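Local coordinates for endolysin B (Mycobacterium phage D29, PDB 3HC7), which hydrolyses the ester junction between mycolic acids and arabinogalactan in the mycobacterial cell wall, helping the phage lyse its host at the end of infection, at residues Gly142-Asp146 / Gly184-Lys189; Tyr179-Ile183 / Leu207-Pro211. One frame throughout, in Å; residues are numbered along the deposited sequence.

Contact 1. Residues Gly142-Asp146 / Gly184-Lys189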
loop_
_atom_site.group_PDB
_atom_site.type_symbol
_atom_site.label_atom_id
_atom_site.label_comp_id
_atom_site.label_asym_id
_atom_site.label_seq_id
_atom_site.Cartn_x
_atom_site.Cartn_y
_atom_site.Cartn_z
ATOM N N GLY A 142 9.288 -1.199 -5.329
ATOM C CA GLY A 142 7.940 -1.700 -5.480
ATOM C C GLY A 142 7.731 -2.220 -6.889
ATOM O O GLY A 142 8.267 -1.685 -7.861
ATOM N N ILE A 143 6.941 -3.277 -7.008
ATOM C CA ILE A 143 6.632 -3.829 -8.316
ATOM C C ILE A 143 5.926 -2.832 -9.255
ATOM O O ILE A 143 6.204 -2.809 -10.459
ATOM C CB ILE A 143 5.788 -5.099 -8.167
ATOM C CG1 ILE A 143 5.639 -5.794 -9.517
ATOM C CG2 ILE A 143 4.446 -4.763 -7.526
ATOM C CD1 ILE A 143 4.908 -7.117 -9.448
ATOM N N LEU A 144 5.020 -2.014 -8.716
ATOM C CA LEU A 144 4.184 -1.134 -9.551
ATOM C C LEU A 144 4.988 -0.056 -10.276
ATOM O O LEU A 144 5.889 0.528 -9.699
ATOM C CB LEU A 144 3.090 -0.471 -8.716
ATOM C CG LEU A 144 1.984 -1.367 -8.163
ATOM C CD1 LEU A 144 1.101 -0.572 -7.223
ATOM C CD2 LEU A 144 1.145 -1.971 -9.288
ATOM N N GLU A 145 4.650 0.208 -11.536
ATOM C CA GLU A 145 5.372 1.199 -12.346
ATOM C C GLU A 145 5.094 2.635 -11.890
ATOM O O GLU A 145 5.917 3.525 -12.068
ATOM C CB GLU A 145 5.012 1.049 -13.828
ATOM C CG GLU A 145 5.382 -0.292 -14.446
ATOM C CD GLU A 145 4.499 -0.651 -15.637
ATOM O OE1 GLU A 145 3.258 -0.662 -15.478
ATOM O OE2 GLU A 145 5.044 -0.933 -16.730
ATOM N N ASP A 146 3.911 2.851 -11.330
ATOM C CA ASP A 146 3.548 4.122 -10.718
ATOM C C ASP A 146 3.941 4.059 -9.242
ATOM O O ASP A 146 3.121 3.742 -8.386
ATOM C CB ASP A 146 2.037 4.333 -10.855
ATOM C CG ASP A 146 1.579 5.686 -10.344
ATOM O OD1 ASP A 146 2.325 6.676 -10.496
ATOM O OD2 ASP A 146 0.449 5.763 -9.819
ATOM N N GLY A 184 2.161 -10.573 -12.572
ATOM C CA GLY A 184 1.851 -10.041 -11.254
ATOM C C GLY A 184 1.318 -8.616 -11.287
ATOM O O GLY A 184 0.316 -8.299 -10.627
ATOM N N ARG A 185 1.976 -7.738 -12.041
ATOM C CA ARG A 185 1.478 -6.360 -12.152
ATOM C C ARG A 185 0.115 -6.363 -12.817
ATOM O O ARG A 185 -0.774 -5.625 -12.428
ATOM C CB ARG A 185 2.429 -5.467 -12.954
ATOM C CG ARG A 185 3.337 -4.613 -12.109
ATOM C CD ARG A 185 3.999 -3.513 -12.925
ATOM N NE ARG A 185 4.691 -4.039 -14.085
ATOM C CZ ARG A 185 5.970 -4.391 -14.090
ATOM N NH1 ARG A 185 6.699 -4.282 -12.991
ATOM N NH2 ARG A 185 6.517 -4.855 -15.199
ATOM N N ILE A 186 -0.059 -7.213 -13.826
ATOM C CA ILE A 186 -1.343 -7.283 -14.504
ATOM C C ILE A 186 -2.472 -7.606 -13.521
ATOM O O ILE A 186 -3.514 -6.939 -13.509
ATOM C CB ILE A 186 -1.297 -8.302 -15.646
ATOM C CG1 ILE A 186 -0.593 -7.663 -16.846
ATOM C CG2 ILE A 186 -2.704 -8.766 -16.012
ATOM C CD1 ILE A 186 -0.220 -8.632 -17.926
ATOM N N VAL A 187 -2.248 -8.627 -12.697
ATOM C CA VAL A 187 -3.231 -9.061 -11.706
ATOM C C VAL A 187 -3.603 -7.934 -10.734
ATOM O O VAL A 187 -4.780 -7.686 -10.445
ATOM C CB VAL A 187 -2.725 -10.310 -10.937
ATOM C CG1 VAL A 187 -3.497 -10.513 -9.659
ATOM C CG2 VAL A 187 -2.860 -11.524 -11.810
ATOM N N MET A 188 -2.598 -7.227 -10.252
ATOM C CA MET A 188 -2.850 -6.125 -9.333
ATOM C C MET A 188 -3.601 -4.930 -9.946
ATOM O O MET A 188 -4.351 -4.247 -9.243
ATOM C CB MET A 188 -1.553 -5.672 -8.692
ATOM C CG MET A 188 -1.008 -6.658 -7.679
ATOM S SD MET A 188 0.578 -6.103 -7.045
ATOM C CE MET A 188 0.271 -4.353 -6.910
ATOM N N LYS A 189 -3.415 -4.681 -11.244
ATOM C CA LYS A 189 -4.056 -3.530 -11.904
ATOM C C LYS A 189 -5.390 -3.830 -12.600
ATOM O O LYS A 189 -6.101 -2.915 -13.014
ATOM C CB LYS A 189 -3.095 -2.925 -12.933
ATOM C CG LYS A 189 -1.812 -2.389 -12.333
ATOM C CD LYS A 189 -0.713 -2.323 -13.375
ATOM C CE LYS A 189 -1.075 -1.406 -14.534
ATOM N NZ LYS A 189 0.066 -1.290 -15.491
#
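Arg185 of helix 179-189 reaches the loop 142-146, touching Ile143 first and Glu145 further out. Beyond CB, Arg185 CG packs on Ile143 CG1 at 3.7 Å. Next comes CD, beside Ile143 O and the Glu145 CG methylene. A bend at chi3 (-54°) then brings Arg185 NH1 to Ile143 O at 3.0 Å, a bond with an N-H...O angle of 155° and the oxygen near the guanidinium plane. NH2 is held by Leu176 O. Over one guanidinium face lies Glu145 CG, and the carboxylate stacks at 17° to the guanidinium plane. Glu145 OE1 is 3.9 Å from Arg185 NE, well out of that plane, so this long salt bridge rests on charge alone. Glu145 OE1 also meets Lys189 NZ at 3.3 Å, a salt bridge whose hydrogen bond is weak, at the solvent-exposed end of the contact. On the buried side Leu144 CD2 presses on Met188 CE at 3.5 Å, tighter than usual for two carbons, while Ile143 CG2 faces Met188 SD. Leu144 and Met188 both also touch Ile86 of helix 83-96, which follows the active-site Ser82, so the loop after strand 140-141 meets both helices where they touch each other at Met188 and Ile86.

Contact 2. Residues Tyr179-Ile183 / Leu207-Pro211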
loop_
_atom_site.group_PDB
_atom_site.type_symbol
_atom_site.label_atom_id
_atom_site.label_comp_id
_atom_site.label_asym_id
_atom_site.label_seq_id
_atom_site.Cartn_x
_atom_site.Cartn_y
_atom_site.Cartn_z
ATOM N N TYR A 179 8.648 -11.822 -17.210
ATOM C CA TYR A 179 7.293 -12.296 -17.476
ATOM C C TYR A 179 6.420 -12.481 -16.225
ATOM O O TYR A 179 5.316 -11.937 -16.142
ATOM C CB TYR A 179 7.380 -13.622 -18.233
ATOM C CG TYR A 179 6.049 -14.229 -18.609
ATOM C CD1 TYR A 179 5.268 -13.676 -19.618
ATOM C CD2 TYR A 179 5.584 -15.371 -17.973
ATOM C CE1 TYR A 179 4.053 -14.237 -19.967
ATOM C CE2 TYR A 179 4.382 -15.938 -18.312
ATOM C CZ TYR A 179 3.623 -15.377 -19.310
ATOM O OH TYR A 179 2.440 -15.972 -19.646
ATOM N N GLU A 180 6.910 -13.272 -15.273
ATOM C CA GLU A 180 6.194 -13.528 -14.029
ATOM C C GLU A 180 5.891 -12.227 -13.299
ATOM O O GLU A 180 4.798 -12.037 -12.758
ATOM C CB GLU A 180 7.013 -14.461 -13.122
ATOM C CG GLU A 180 7.054 -15.896 -13.587
ATOM C CD GLU A 180 8.117 -16.139 -14.645
ATOM O OE1 GLU A 180 8.805 -15.167 -15.032
ATOM O OE2 GLU A 180 8.258 -17.302 -15.085
ATOM N N VAL A 181 6.862 -11.323 -13.297
ATOM C CA VAL A 181 6.674 -10.029 -12.664
ATOM C C VAL A 181 5.601 -9.217 -13.396
ATOM O O VAL A 181 4.742 -8.599 -12.770
ATOM C CB VAL A 181 8.006 -9.241 -12.580
ATOM C CG1 VAL A 181 7.757 -7.796 -12.215
ATOM C CG2 VAL A 181 8.941 -9.891 -11.566
ATOM N N ALA A 182 5.639 -9.231 -14.726
ATOM C CA ALA A 182 4.659 -8.484 -15.511
ATOM C C ALA A 182 3.240 -8.992 -15.247
ATOM O O ALA A 182 2.284 -8.213 -15.169
ATOM C CB ALA A 182 4.991 -8.573 -17.003
ATOM N N ILE A 183 3.098 -10.306 -15.120
ATOM C CA ILE A 183 1.769 -10.877 -14.941
ATOM C C ILE A 183 1.254 -10.563 -13.540
ATOM O O ILE A 183 0.073 -10.269 -13.341
ATOM C CB ILE A 183 1.759 -12.377 -15.269
ATOM C CG1 ILE A 183 1.918 -12.551 -16.785
ATOM C CG2 ILE A 183 0.471 -13.007 -14.784
ATOM C CD1 ILE A 183 1.607 -13.918 -17.275
ATOM N N LEU A 207 0.517 -7.788 -23.566
ATOM C CA LEU A 207 1.822 -8.290 -23.115
ATOM C C LEU A 207 2.473 -9.205 -24.139
ATOM O O LEU A 207 3.668 -9.085 -24.422
ATOM C CB LEU A 207 1.704 -9.036 -21.782
ATOM C CG LEU A 207 3.023 -9.581 -21.215
ATOM C CD1 LEU A 207 3.983 -8.438 -20.921
ATOM C CD2 LEU A 207 2.792 -10.400 -19.955
ATOM N N GLY A 208 1.692 -10.134 -24.680
ATOM C CA GLY A 208 2.225 -11.120 -25.604
ATOM C C GLY A 208 3.294 -11.990 -24.966
ATOM O O GLY A 208 3.133 -12.444 -23.831
ATOM N N GLN A 209 4.390 -12.205 -25.677
ATOM C CA GLN A 209 5.525 -12.989 -25.213
ATOM C C GLN A 209 5.318 -14.491 -25.173
ATOM O O GLN A 209 6.118 -15.215 -25.688
ATOM C CB GLN A 209 6.035 -12.491 -23.875
ATOM C CG GLN A 209 6.487 -11.112 -23.957
ATOM C CD GLN A 209 7.097 -10.627 -22.712
ATOM O OE1 GLN A 209 7.160 -9.441 -22.490
ATOM N NE2 GLN A 209 7.562 -11.519 -21.892
ATOM N N ARG A 210 4.257 -14.945 -24.546
ATOM C CA ARG A 210 3.992 -16.377 -24.388
ATOM C C ARG A 210 2.525 -16.669 -24.656
ATOM O O ARG A 210 1.706 -15.756 -24.622
ATOM C CB ARG A 210 4.342 -16.834 -22.973
ATOM C CG ARG A 210 5.717 -16.423 -22.518
ATOM C CD ARG A 210 6.151 -17.242 -21.329
ATOM N NE ARG A 210 7.384 -16.727 -20.742
ATOM C CZ ARG A 210 7.954 -17.239 -19.658
ATOM N NH1 ARG A 210 7.398 -18.281 -19.051
ATOM N NH2 ARG A 210 9.068 -16.709 -19.179
ATOM N N PRO A 211 2.184 -17.944 -24.903
ATOM C CA PRO A 211 0.794 -18.265 -25.242
ATOM C C PRO A 211 -0.183 -17.733 -24.208
ATOM O O PRO A 211 0.118 -17.687 -23.011
ATOM C CB PRO A 211 0.786 -19.794 -25.265
ATOM C CG PRO A 211 2.181 -20.156 -25.679
ATOM C CD PRO A 211 3.052 -19.134 -24.973
HETATM O O HOH W 1 0.815 -15.244 -21.618
HETATM O O HOH W 2 9.648 -18.415 -17.214
#
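Leu207, the last residue of helix 200-207, forms the apolar centre with three side chains from the first residues of helix 179-189. Its two methyls divide the work: Leu207 CD1 lies 4.0 Å from Ala182 CB, while Leu207 CD2 reaches Ile183 CG1 at 3.9 Å and Tyr179 CE1 at a similar distance. With CG anti to the backbone N, the Tyr179 ring lies against the 207-211 loop and is covered on both faces. Ile183 CG1 of the same helix lies over one face, offset toward the rim; Arg210 covers the opposite one. The extended Arg210 chain runs across the ring, placing Arg210 CD 3.6 Å from the Tyr179 ring centroid and only 8° off its normal, a CH-pi contact. Further along, the guanidinium lies flat on the ring with planes 8° apart. Arg210 CZ is 4.0 Å from the Tyr179 ring centroid but 35° off the normal, so the cation-pi contact is off-centre. Gln209 NE2 approaches the ring edge at Tyr179 CD1.

Two waters and a salt bridge tie the edges of the stack. One water, in the plane of the ring, links Tyr179 OH (2.7 Å) to Pro211 O. A second, in the guanidinium plane, accepts from Arg210 NH2 and donates to Glu180 OE2 at 2.8 Å, bridging opposite charges that do not touch directly. Arg210 NH1 has its own salt bridge to Glu214, which also touches Tyr179. Gly208, with positive phi, is where the chain leaves the helix, and Pro211 is the N-cap residue of helix 212-230: the loop joining helices 200-207 and 212-230 packs on the start of helix 179-189 through Leu207 and an arginine-tyrosine stack.

Both contacts are built on helix 179-189, contact 2 on its first half and contact 1 on its second, and their centres lie about 13 Å apart. Along the chain the segments alternate: 142-146, 179-183, 184-189, then 207-211. The two meet directly, Ile143 CD1 lying 3.6 Å from Val181 O and Ile186 CD1 4.0 Å from Leu207 CD2. Contact 1 faces the alpha/beta hydrolase core, with the Met188 side chain about 9 Å from that of the catalytic Ser82. The centre of contact 2, about 24 Å from that of the chain, lies away from the annotated sites. Helix 179-189 thus lies between the core-facing loop and helices 200-207 and 212-230, the last packing along both halves of it.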